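PDB 5YGG: fructokinase from Vibrio cholerae serotype O1, which catalyses the phosphorylation of D-fructose by ATP and belongs to the PfkB family of carbohydrate kinases. Local coordinates for residues 28-33 against 306-311; 141-146 against 173-178; 197-202 against 228-233; 254-259 against 298-303. The protein carries 2 engineered substitutions. One frame throughout, in Å; residues are numbered along the deposited sequence.

Contact 1 (28-33 against 306-311); sequences VVDLIP and KGAMTA. With K (potassium ion), chain E; FRU (beta-D-fructofuranose), chain C.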
# COMPACT_ATOMS: atom_id res chain seq x y z
N VAL A 28 -4.29 -8.02 -7.18
CA VAL A 28 -3.38 -7.16 -6.40
C VAL A 28 -2.43 -6.42 -7.33
O VAL A 28 -2.13 -6.89 -8.42
CB VAL A 28 -2.54 -7.96 -5.34
CG1 VAL A 28 -3.35 -9.10 -4.72
CG2 VAL A 28 -1.25 -8.46 -5.92
N VAL A 29 -1.95 -5.27 -6.88
CA VAL A 29 -0.87 -4.57 -7.58
C VAL A 29 0.43 -4.98 -6.90
O VAL A 29 0.60 -4.78 -5.69
CB VAL A 29 -1.04 -3.05 -7.55
CG1 VAL A 29 0.23 -2.34 -8.08
CG2 VAL A 29 -2.28 -2.66 -8.34
N ASP A 30 1.31 -5.58 -7.69
CA ASP A 30 2.65 -5.98 -7.25
C ASP A 30 3.65 -4.89 -7.56
O ASP A 30 3.83 -4.55 -8.73
CB ASP A 30 3.11 -7.27 -7.97
CG ASP A 30 2.39 -8.51 -7.51
OD1 ASP A 30 1.97 -8.57 -6.33
OD2 ASP A 30 2.27 -9.45 -8.32
N LEU A 31 4.30 -4.35 -6.53
CA LEU A 31 5.33 -3.33 -6.75
C LEU A 31 6.66 -4.04 -6.84
O LEU A 31 7.15 -4.58 -5.85
CB LEU A 31 5.33 -2.30 -5.62
CG LEU A 31 4.00 -1.53 -5.53
CD1 LEU A 31 3.94 -0.67 -4.28
CD2 LEU A 31 3.81 -0.68 -6.78
N ILE A 32 7.24 -4.07 -8.04
CA ILE A 32 8.46 -4.84 -8.27
C ILE A 32 9.62 -3.90 -8.56
O ILE A 32 9.53 -3.09 -9.48
CB ILE A 32 8.26 -5.85 -9.43
CG1 ILE A 32 7.02 -6.71 -9.18
CG2 ILE A 32 9.49 -6.71 -9.61
CD1 ILE A 32 6.79 -7.80 -10.23
N PRO A 33 10.70 -3.99 -7.76
CA PRO A 33 11.87 -3.14 -7.96
C PRO A 33 12.35 -3.18 -9.41
O PRO A 33 12.49 -4.27 -9.97
CB PRO A 33 12.91 -3.76 -7.02
CG PRO A 33 12.09 -4.33 -5.91
CD PRO A 33 10.88 -4.90 -6.61
N LYS A 306 9.61 -9.53 -15.95
CA LYS A 306 9.14 -9.05 -14.65
C LYS A 306 7.63 -8.85 -14.66
O LYS A 306 7.06 -8.34 -15.64
CB LYS A 306 9.84 -7.74 -14.26
CG LYS A 306 11.29 -7.88 -13.80
CD LYS A 306 11.79 -6.55 -13.24
CE LYS A 306 13.18 -6.65 -12.61
NZ LYS A 306 13.68 -5.30 -12.20
N GLY A 307 7.00 -9.24 -13.56
CA GLY A 307 5.55 -9.19 -13.44
C GLY A 307 4.98 -10.59 -13.55
O GLY A 307 5.42 -11.39 -14.37
N ALA A 308 3.97 -10.88 -12.73
CA ALA A 308 3.33 -12.19 -12.80
C ALA A 308 2.65 -12.46 -14.15
O ALA A 308 2.63 -13.60 -14.62
CB ALA A 308 2.30 -12.33 -11.68
N MET A 309 2.08 -11.42 -14.76
CA MET A 309 1.26 -11.62 -15.97
C MET A 309 2.01 -11.39 -17.27
O MET A 309 1.56 -11.81 -18.34
CB MET A 309 0.05 -10.70 -15.93
CG MET A 309 -0.94 -11.03 -14.84
SD MET A 309 -2.29 -9.84 -14.90
CE MET A 309 -3.32 -10.37 -13.49
N THR A 310 3.15 -10.72 -17.18
CA THR A 310 3.78 -10.15 -18.35
C THR A 310 4.11 -11.21 -19.40
O THR A 310 3.85 -11.02 -20.59
CB THR A 310 5.05 -9.42 -17.96
OG1 THR A 310 4.76 -8.53 -16.86
CG2 THR A 310 5.59 -8.62 -19.13
N ALA A 311 4.63 -12.34 -18.95
CA ALA A 311 5.11 -13.34 -19.90
C ALA A 311 4.21 -14.56 -19.98
O ALA A 311 4.62 -15.60 -20.50
CB ALA A 311 6.52 -13.75 -19.54
K K E . 7.46 -13.14 -13.93
C1 FRU C . -0.77 -12.87 -3.69
C2 FRU C . 0.57 -12.94 -4.47
C3 FRU C . 0.70 -11.84 -5.53
C4 FRU C . 1.39 -12.39 -6.54
C5 FRU C . 0.88 -13.94 -6.54
C6 FRU C . 1.91 -14.89 -7.08
O1 FRU C . -1.88 -13.30 -4.46
O2 FRU C . 1.56 -12.92 -3.64
O3 FRU C . 1.45 -10.72 -4.90
O4 FRU C . 1.10 -11.81 -7.84
O5 FRU C . 0.62 -14.27 -5.30
O6 FRU C . 1.40 -16.21 -6.87
O HOH W 1 2.83 -9.03 -10.92
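The side chain of Lys-306 is extended from chi2 (-171°) to its end, and CG stands beside its own backbone N, a course that carries NZ across to Pro-33 O, 2.7 Å away. The ammonium lies in the plane of that carbonyl, on a lone pair, and also forms a salt bridge with Asp-34; a long cationic chain suits a place where two acceptors meet. In Ile-32 the branch through CG1 likewise lies beside the backbone N (chi1 -53°), and from there CD1 reaches to 3.6 Å from Gly-307 N. Glycine fits that backbone, because a CB would press against the preceding carbonyl O and against Thr-310 OG1. Gly-307 O binds the potassium ion, as do Asp-260, Thr-262, Ala-302 and Gln-305. Strand 28-33 belongs to the small four-stranded sheet that, as in other PfkB kinases, forms the lid beside the sugar site; Leu-31 on it packs against Leu-31 of the second subunit. Asp-30, on the same strand, holds fructose with both carboxylate oxygens: OD1 accepts from fructose O3 at 2.6 Å, and OD2 from fructose O4 at 2.7 Å. One water links the two segments, donating to Asp-30 OD2 (2.7 Å) and accepting from Ala-308 N (2.8 Å). The small methyl of Ala-308 approaches this carboxylate and also touches Asn-49 of helix 46-56.

Contact 2 (141-146 against 173-178); sequences VCSIAL and PNLREE. With CA (calcium ion), chain D; FRU (beta-D-fructofuranose), chain C.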
# COMPACT_ATOMS: atom_id res chain seq x y z
N VAL A 141 -9.37 -21.60 -6.51
CA VAL A 141 -9.21 -20.73 -5.34
C VAL A 141 -7.83 -20.96 -4.72
O VAL A 141 -7.26 -22.03 -4.87
CB VAL A 141 -10.32 -20.96 -4.26
CG1 VAL A 141 -11.71 -20.96 -4.87
CG2 VAL A 141 -10.12 -22.25 -3.57
N CYS A 142 -7.29 -19.92 -4.08
CA CYS A 142 -6.05 -20.00 -3.31
C CYS A 142 -6.32 -19.66 -1.86
O CYS A 142 -7.40 -19.17 -1.53
CB CYS A 142 -4.99 -19.04 -3.87
SG CYS A 142 -4.59 -19.29 -5.62
N SER A 143 -5.34 -19.88 -0.98
CA SER A 143 -5.61 -19.77 0.45
C SER A 143 -5.81 -18.34 0.97
O SER A 143 -6.38 -18.17 2.03
CB SER A 143 -4.50 -20.42 1.29
OG SER A 143 -3.29 -19.71 1.17
N ILE A 144 -5.33 -17.32 0.26
CA ILE A 144 -5.57 -15.97 0.77
C ILE A 144 -7.09 -15.71 0.91
O ILE A 144 -7.53 -14.99 1.82
CB ILE A 144 -4.89 -14.90 -0.12
CG1 ILE A 144 -3.42 -14.77 0.28
CG2 ILE A 144 -5.60 -13.55 -0.02
CD1 ILE A 144 -2.70 -13.66 -0.48
N ALA A 145 -7.89 -16.34 0.04
CA ALA A 145 -9.34 -16.18 0.09
C ALA A 145 -9.92 -16.79 1.36
O ALA A 145 -11.03 -16.45 1.78
CB ALA A 145 -10.00 -16.82 -1.15
N LEU A 146 -9.15 -17.67 1.98
CA LEU A 146 -9.56 -18.31 3.24
C LEU A 146 -8.95 -17.64 4.48
O LEU A 146 -9.20 -18.07 5.61
CB LEU A 146 -9.15 -19.78 3.21
CG LEU A 146 -9.55 -20.58 1.98
CD1 LEU A 146 -9.01 -22.00 2.08
CD2 LEU A 146 -11.07 -20.58 1.76
N PRO A 173 -3.00 -23.90 -2.55
CA PRO A 173 -2.81 -23.20 -1.27
C PRO A 173 -2.11 -21.85 -1.44
O PRO A 173 -2.64 -20.85 -0.95
CB PRO A 173 -1.96 -24.18 -0.46
CG PRO A 173 -2.41 -25.51 -0.93
CD PRO A 173 -2.69 -25.34 -2.43
N ASN A 174 -0.98 -21.81 -2.14
CA ASN A 174 -0.32 -20.54 -2.40
C ASN A 174 -0.15 -19.75 -1.10
O ASN A 174 -0.63 -18.62 -0.97
CB ASN A 174 -1.12 -19.72 -3.41
CG ASN A 174 -0.29 -19.26 -4.59
OD1 ASN A 174 0.92 -19.07 -4.48
ND2 ASN A 174 -0.95 -19.08 -5.73
N LEU A 175 0.50 -20.38 -0.13
CA LEU A 175 0.49 -19.85 1.24
C LEU A 175 1.15 -18.49 1.39
O LEU A 175 2.27 -18.25 0.91
CB LEU A 175 1.17 -20.86 2.16
CG LEU A 175 0.51 -22.24 2.20
CD1 LEU A 175 1.29 -23.19 3.13
CD2 LEU A 175 -0.99 -22.14 2.59
N ARG A 176 0.44 -17.59 2.08
CA ARG A 176 0.98 -16.29 2.45
C ARG A 176 0.55 -16.00 3.88
O ARG A 176 -0.47 -15.37 4.11
CB ARG A 176 0.50 -15.19 1.51
CG ARG A 176 0.68 -15.50 0.02
CD ARG A 176 2.14 -15.38 -0.47
NE ARG A 176 2.14 -15.43 -1.93
CZ ARG A 176 2.28 -16.54 -2.65
NH1 ARG A 176 2.48 -17.71 -2.05
NH2 ARG A 176 2.24 -16.48 -3.97
N GLU A 177 1.33 -16.50 4.83
CA GLU A 177 0.91 -16.51 6.24
C GLU A 177 0.61 -15.13 6.80
O GLU A 177 -0.30 -14.98 7.61
CB GLU A 177 1.99 -17.19 7.08
CG GLU A 177 1.66 -17.33 8.55
CD GLU A 177 2.79 -17.95 9.34
OE1 GLU A 177 2.54 -18.92 10.07
OE2 GLU A 177 3.94 -17.46 9.23
N GLU A 178 1.33 -14.10 6.35
CA GLU A 178 1.18 -12.79 6.99
C GLU A 178 -0.20 -12.18 6.74
O GLU A 178 -0.59 -11.22 7.40
CB GLU A 178 2.25 -11.80 6.52
CG GLU A 178 2.05 -11.19 5.13
CD GLU A 178 2.79 -9.86 4.99
OE1 GLU A 178 2.48 -8.92 5.76
OE2 GLU A 178 3.67 -9.75 4.12
CA CA D . 2.65 -20.40 -5.64
C1 FRU C . -0.77 -12.87 -3.69
C2 FRU C . 0.57 -12.94 -4.47
C3 FRU C . 0.70 -11.84 -5.53
C4 FRU C . 1.39 -12.39 -6.54
C5 FRU C . 0.88 -13.94 -6.54
C6 FRU C . 1.91 -14.89 -7.08
O1 FRU C . -1.88 -13.30 -4.46
O2 FRU C . 1.56 -12.92 -3.64
O3 FRU C . 1.45 -10.72 -4.90
O4 FRU C . 1.10 -11.81 -7.84
O5 FRU C . 0.62 -14.27 -5.30
O6 FRU C . 1.40 -16.21 -6.87
O HOH W 2 -2.44 -17.59 2.42
O HOH W 3 -3.15 -17.48 -1.60
O HOH W 4 3.44 -20.22 -3.18
O HOH W 5 1.56 -22.82 -4.83
O HOH W 6 0.88 -20.74 -7.54
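The side chains of Ile-144 and Arg-176 slant across each other, with CD1 of the isoleucine 3.9 Å from CG of the arginine, an apolar branch against the aliphatic part of a charged chain. Beyond that part Arg-176 bends at chi2 (-75°) and brings its guanidinium alongside fructose. NE donates almost straight to fructose O2 (3.1 Å, 171°), NH2 donates to fructose O5, and O6 lies near the plane at the guanidinium edge. NH1 turns back to Leu-175 O at 3.0 Å, approaching from above that carbonyl plane; this bond and a weak one from NH2 to Asn-174 OD1 restrain the rotation of the group. Asn-174 divides its amide: OD1 binds the calcium ion at 2.5 Å, while ND2 donates to Asp-266 and weakly to Cys-142 SG, a soft acceptor. Pro-173 O takes the backbone N of Ser-143 at 2.9 Å. Water bridges from Ser-143 OG to Arg-176 N and from Ile-144 N to Asn-174 O complete the join. The contact thus ties together the loops that follow the adjacent parallel strands 138-142 and 168-172, with helices 151-165 and 186-194 packed against it and strand 113-115 lying over Ile-144 and Arg-176.

Contact 3 (197-202 against 228-233); sequences ADVVKF and IPLVVV. With ADP (adenosine-5'-diphosphate), chain B.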
# COMPACT_ATOMS: atom_id res chain seq x y z
N ALA A 197 -11.39 -30.36 -2.84
CA ALA A 197 -10.96 -30.11 -4.22
C ALA A 197 -10.89 -31.36 -5.10
O ALA A 197 -10.63 -32.46 -4.62
CB ALA A 197 -9.62 -29.41 -4.22
N ASP A 198 -11.10 -31.15 -6.40
CA ASP A 198 -10.88 -32.19 -7.41
C ASP A 198 -9.42 -32.19 -7.82
O ASP A 198 -8.85 -33.23 -8.16
CB ASP A 198 -11.76 -31.95 -8.64
CG ASP A 198 -13.22 -32.13 -8.33
OD1 ASP A 198 -13.67 -33.30 -8.26
OD2 ASP A 198 -13.91 -31.11 -8.14
N VAL A 199 -8.84 -31.00 -7.82
CA VAL A 199 -7.46 -30.79 -8.26
C VAL A 199 -6.77 -29.96 -7.21
O VAL A 199 -7.29 -28.92 -6.82
CB VAL A 199 -7.39 -30.06 -9.62
CG1 VAL A 199 -5.93 -29.75 -9.99
CG2 VAL A 199 -8.06 -30.88 -10.71
N VAL A 200 -5.62 -30.41 -6.72
CA VAL A 200 -4.84 -29.62 -5.78
C VAL A 200 -3.43 -29.50 -6.30
O VAL A 200 -2.83 -30.50 -6.70
CB VAL A 200 -4.81 -30.22 -4.36
CG1 VAL A 200 -4.08 -29.28 -3.39
CG2 VAL A 200 -6.23 -30.45 -3.85
N LYS A 201 -2.91 -28.28 -6.30
CA LYS A 201 -1.52 -28.06 -6.66
C LYS A 201 -0.73 -27.57 -5.45
O LYS A 201 -1.14 -26.61 -4.80
CB LYS A 201 -1.42 -27.04 -7.79
CG LYS A 201 0.01 -26.64 -8.14
CD LYS A 201 0.30 -25.23 -7.65
CE LYS A 201 1.66 -24.76 -8.10
NZ LYS A 201 2.05 -23.51 -7.38
N PHE A 202 0.38 -28.24 -5.15
CA PHE A 202 1.32 -27.84 -4.09
C PHE A 202 2.70 -27.52 -4.67
O PHE A 202 3.11 -28.13 -5.64
CB PHE A 202 1.56 -28.96 -3.06
CG PHE A 202 0.33 -29.43 -2.32
CD1 PHE A 202 -0.12 -28.76 -1.20
CD2 PHE A 202 -0.32 -30.59 -2.72
CE1 PHE A 202 -1.24 -29.22 -0.50
CE2 PHE A 202 -1.42 -31.06 -2.02
CZ PHE A 202 -1.88 -30.37 -0.92
N ILE A 228 -8.26 -37.52 -3.35
CA ILE A 228 -8.23 -36.44 -4.33
C ILE A 228 -7.95 -36.98 -5.73
O ILE A 228 -6.99 -37.73 -5.92
CB ILE A 228 -7.17 -35.38 -3.98
CG1 ILE A 228 -7.38 -34.89 -2.55
CG2 ILE A 228 -7.21 -34.20 -4.97
CD1 ILE A 228 -6.19 -34.12 -1.99
N PRO A 229 -8.80 -36.63 -6.71
CA PRO A 229 -8.62 -37.12 -8.08
C PRO A 229 -7.25 -36.79 -8.69
O PRO A 229 -6.63 -37.64 -9.34
CB PRO A 229 -9.74 -36.41 -8.84
CG PRO A 229 -10.79 -36.16 -7.82
CD PRO A 229 -10.04 -35.85 -6.55
N LEU A 230 -6.78 -35.57 -8.47
CA LEU A 230 -5.52 -35.13 -9.07
C LEU A 230 -4.76 -34.23 -8.12
O LEU A 230 -5.25 -33.18 -7.72
CB LEU A 230 -5.76 -34.41 -10.39
CG LEU A 230 -4.53 -33.76 -11.05
CD1 LEU A 230 -3.41 -34.78 -11.31
CD2 LEU A 230 -4.92 -33.06 -12.35
N VAL A 231 -3.56 -34.66 -7.75
CA VAL A 231 -2.66 -33.79 -6.99
C VAL A 231 -1.41 -33.57 -7.82
O VAL A 231 -0.84 -34.52 -8.34
CB VAL A 231 -2.32 -34.39 -5.64
CG1 VAL A 231 -1.17 -33.63 -4.99
CG2 VAL A 231 -3.56 -34.37 -4.74
N VAL A 232 -1.00 -32.31 -7.97
CA VAL A 232 0.22 -31.99 -8.68
C VAL A 232 1.19 -31.27 -7.75
O VAL A 232 0.81 -30.33 -7.05
CB VAL A 232 -0.06 -31.14 -9.93
CG1 VAL A 232 1.25 -30.79 -10.62
CG2 VAL A 232 -0.98 -31.91 -10.86
N VAL A 233 2.43 -31.74 -7.71
CA VAL A 233 3.44 -31.15 -6.85
C VAL A 233 4.55 -30.59 -7.71
O VAL A 233 5.24 -31.34 -8.39
CB VAL A 233 4.03 -32.17 -5.86
CG1 VAL A 233 4.98 -31.49 -4.90
CG2 VAL A 233 2.91 -32.87 -5.08
PB ADP B . 5.75 -22.58 -7.00
O1B ADP B . 6.57 -22.89 -5.73
O2B ADP B . 4.98 -21.34 -6.78
O3B ADP B . 4.77 -23.73 -7.29
PA ADP B . 7.84 -23.55 -8.75
O1A ADP B . 9.27 -23.09 -8.36
O2A ADP B . 7.56 -24.89 -8.09
O3A ADP B . 6.73 -22.42 -8.27
O5' ADP B . 7.75 -23.71 -10.31
C5' ADP B . 6.50 -23.51 -10.94
C4' ADP B . 6.48 -24.14 -12.15
O4' ADP B . 7.10 -23.25 -13.22
C3' ADP B . 7.37 -25.44 -12.15
O3' ADP B . 6.55 -26.66 -11.95
C2' ADP B . 7.90 -25.48 -13.31
O2' ADP B . 7.00 -26.17 -14.24
C1' ADP B . 8.10 -23.91 -13.75
N9 ADP B . 9.34 -23.42 -13.28
C8 ADP B . 9.77 -22.75 -12.19
N7 ADP B . 11.11 -22.56 -12.31
C5 ADP B . 11.51 -23.13 -13.49
C6 ADP B . 12.75 -23.22 -14.09
N6 ADP B . 14.00 -22.84 -13.82
N1 ADP B . 12.87 -23.85 -15.29
C2 ADP B . 11.77 -24.39 -15.90
N3 ADP B . 10.55 -24.30 -15.31
C4 ADP B . 10.42 -23.66 -14.10
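Val-232 O is gripped by two neighbouring groups of the facing strand: Phe-202 N donates to it at 2.9 Å, and Lys-201 CA brings its hydrogen to the same oxygen at 3.3 Å. Val-200 O is held alike, by Val-232 N (2.9 Å) and by the CA-H of Val-231. With Val-200 N to Leu-230 O and Leu-230 N to Asp-198 O, these bonds form a regular parallel ladder between strands only 13° apart. Beta-branched valines suit such extended backbone, and their methyls line both faces of the sheet. On one face Val-199 and Leu-230 run alongside each other in the same direction, 4.2 Å from Val-199 CG2 to Leu-230 CD2. On the other face the ring of Phe-202 meets two valines: Val-200 CG1 rests over one side of it, off centre, and Val-231 CG1 meets the ring edge 3.9 Å from CD2. Just before the strands, the rigid ring of Pro-229 packs on Asp-198 O, while the Asp-198 carboxylate holds Val-169 N of the next strand. Lys-201 shares the face of Leu-230, but its chain bends at chi2 (-107°), and NZ donates to ADP O3B at 2.7 Å. The pair, joined through helices 204-211 and 216-222, is a beta-alpha-beta crossover of the Rossmann-like core of ribokinase-family enzymes, with its phosphate-binding lysine near the C-terminal ends of the strands.

Contact 4 (254-259 against 298-303); sequences KAVKPI and CGALAT. With K (potassium ion), chain E; ADP (adenosine-5'-diphosphate), chain B.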
# COMPACT_ATOMS: atom_id res chain seq x y z
N LYS A 254 11.37 -28.32 -20.35
CA LYS A 254 12.59 -27.54 -20.54
C LYS A 254 12.87 -26.64 -19.35
O LYS A 254 12.00 -25.90 -18.92
CB LYS A 254 12.48 -26.68 -21.79
CG LYS A 254 12.39 -27.45 -23.08
CD LYS A 254 12.46 -26.48 -24.25
CE LYS A 254 12.26 -27.20 -25.57
NZ LYS A 254 12.38 -26.22 -26.69
N ALA A 255 14.10 -26.69 -18.84
CA ALA A 255 14.51 -25.81 -17.75
C ALA A 255 14.96 -24.47 -18.31
O ALA A 255 15.64 -24.42 -19.32
CB ALA A 255 15.62 -26.45 -16.93
N VAL A 256 14.56 -23.39 -17.65
CA VAL A 256 15.00 -22.06 -18.06
C VAL A 256 15.64 -21.34 -16.88
O VAL A 256 15.36 -21.65 -15.72
CB VAL A 256 13.84 -21.22 -18.60
CG1 VAL A 256 13.21 -21.91 -19.80
CG2 VAL A 256 12.80 -20.98 -17.51
N LYS A 257 16.53 -20.39 -17.18
CA LYS A 257 17.08 -19.56 -16.12
C LYS A 257 16.10 -18.43 -15.83
O LYS A 257 15.81 -17.62 -16.70
CB LYS A 257 18.46 -19.02 -16.52
CG LYS A 257 19.31 -18.57 -15.34
CD LYS A 257 20.77 -18.40 -15.74
CE LYS A 257 21.47 -17.39 -14.84
NZ LYS A 257 20.67 -17.08 -13.62
N PRO A 258 15.55 -18.40 -14.62
CA PRO A 258 14.51 -17.41 -14.30
C PRO A 258 15.04 -15.98 -14.17
O PRO A 258 16.09 -15.72 -13.59
CB PRO A 258 13.95 -17.91 -12.97
CG PRO A 258 15.02 -18.77 -12.39
CD PRO A 258 15.74 -19.38 -13.54
N ILE A 259 14.29 -15.05 -14.74
CA ILE A 259 14.60 -13.64 -14.61
C ILE A 259 13.76 -13.04 -13.47
O ILE A 259 14.27 -12.28 -12.64
CB ILE A 259 14.35 -12.92 -15.93
CG1 ILE A 259 15.41 -13.34 -16.95
CG2 ILE A 259 14.37 -11.41 -15.75
CD1 ILE A 259 15.20 -12.75 -18.33
N CYS A 298 4.24 -23.19 -19.41
CA CYS A 298 3.74 -21.89 -18.97
C CYS A 298 4.53 -21.37 -17.78
O CYS A 298 4.91 -20.19 -17.74
CB CYS A 298 2.24 -21.99 -18.62
SG CYS A 298 1.17 -22.20 -20.07
N GLY A 299 4.79 -22.25 -16.83
CA GLY A 299 5.57 -21.90 -15.66
C GLY A 299 6.95 -21.38 -16.01
O GLY A 299 7.41 -20.38 -15.46
N ALA A 300 7.63 -22.06 -16.93
CA ALA A 300 8.95 -21.63 -17.38
C ALA A 300 8.88 -20.27 -18.09
O ALA A 300 9.68 -19.38 -17.81
CB ALA A 300 9.56 -22.68 -18.32
N LEU A 301 7.95 -20.13 -19.03
CA LEU A 301 7.87 -18.91 -19.82
C LEU A 301 7.52 -17.71 -18.95
O LEU A 301 8.03 -16.60 -19.18
CB LEU A 301 6.86 -19.08 -20.97
CG LEU A 301 7.40 -19.97 -22.11
CD1 LEU A 301 6.33 -20.27 -23.17
CD2 LEU A 301 8.63 -19.30 -22.75
N ALA A 302 6.69 -17.92 -17.93
CA ALA A 302 6.25 -16.81 -17.08
C ALA A 302 7.41 -16.13 -16.33
O ALA A 302 7.26 -14.98 -15.90
CB ALA A 302 5.22 -17.29 -16.09
N THR A 303 8.52 -16.83 -16.15
CA THR A 303 9.70 -16.28 -15.47
C THR A 303 10.55 -15.36 -16.34
O THR A 303 11.47 -14.71 -15.85
CB THR A 303 10.63 -17.41 -14.93
OG1 THR A 303 11.26 -18.08 -16.04
CG2 THR A 303 9.83 -18.42 -14.09
K K E . 7.46 -13.14 -13.93
PB ADP B . 5.75 -22.58 -7.00
O1B ADP B . 6.57 -22.89 -5.73
O2B ADP B . 4.98 -21.34 -6.78
O3B ADP B . 4.77 -23.73 -7.29
PA ADP B . 7.84 -23.55 -8.75
O1A ADP B . 9.27 -23.09 -8.36
O2A ADP B . 7.56 -24.89 -8.09
O3A ADP B . 6.73 -22.42 -8.27
O5' ADP B . 7.75 -23.71 -10.31
C5' ADP B . 6.50 -23.51 -10.94
C4' ADP B . 6.48 -24.14 -12.15
O4' ADP B . 7.10 -23.25 -13.22
C3' ADP B . 7.37 -25.44 -12.15
O3' ADP B . 6.55 -26.66 -11.95
C2' ADP B . 7.90 -25.48 -13.31
O2' ADP B . 7.00 -26.17 -14.24
C1' ADP B . 8.10 -23.91 -13.75
N9 ADP B . 9.34 -23.42 -13.28
C8 ADP B . 9.77 -22.75 -12.19
N7 ADP B . 11.11 -22.56 -12.31
C5 ADP B . 11.51 -23.13 -13.49
C6 ADP B . 12.75 -23.22 -14.09
N6 ADP B . 14.00 -22.84 -13.82
N1 ADP B . 12.87 -23.85 -15.29
C2 ADP B . 11.77 -24.39 -15.90
N3 ADP B . 10.55 -24.30 -15.31
C4 ADP B . 10.42 -23.66 -14.10
O HOH W 7 13.49 -16.78 -17.44
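Val-256 points its CB at helix 285-302 and forks there. Both methyls meet Ala-300 CB, CG1 at 4.0 Å and CG2 at 3.7 Å. With CG1 beside the backbone N (chi1 -59°), CG2 falls between the backbone N and the carbonyl carbon, which brings it also to Ala-300 O at 3.5 Å and Thr-303 OG1 at 3.6 Å. A compact branched residue can touch all three at once. The hydroxyl it meets is already engaged: Thr-303 OG1 donates to Ala-300 O at 2.7 Å, folding back on the helical backbone three residues earlier, and accepts from a water that also donates to Lys-257 O. Threonine suits the spot, offering this polar arm together with a CB that packs against CB of Pro-258. Farther along, Ile-259 N donates to Thr-303 O (3.0 Å) from above the carbonyl plane.

The backbone of Val-256 faces the nucleotide. Its N donates nearly straight to ADP N1 (2.9 Å, 174°), and its O accepts a weak bond from N6, so the purine edge is read by main-chain atoms. Ala-300 CB packs near ADP N3, and Gly-299 CA sits 3.2 Å from ADP O4', where any CB would collide with the ribose. Phe-321 of helix 315-322 packs on Val-256 and Ala-300 and forms a cation-pi pair with Lys-254. Ala-302 O binds the potassium ion. The arrangement is the adenine pocket of a PfkB kinase, built from a loop and helix 285-302, with a monovalent-cation site adjoining it.

Overall arrangement
Contact 1 joins an early lid strand to a loop late in the chain, after helix 285-302, and the other three follow one another within that span in the order 2, 3, 4. Contacts 2 and 3 both reach the nine-stranded sheet, contact 2 through loops after its strands; their centres are about 16 Å apart, and they touch where Pro-173 packs on Lys-201 and Phe-202. Contacts 1 and 4, about 15 Å apart between centres, meet through Ala-311 and share the potassium ion. Contacts 1 and 2 both hold fructose, while contacts 3 and 4 grip opposite ends of ADP. Together they place parts of the sugar, phosphate, adenine and potassium sites in one region, consistent with phosphate transfer from nucleotide to sugar.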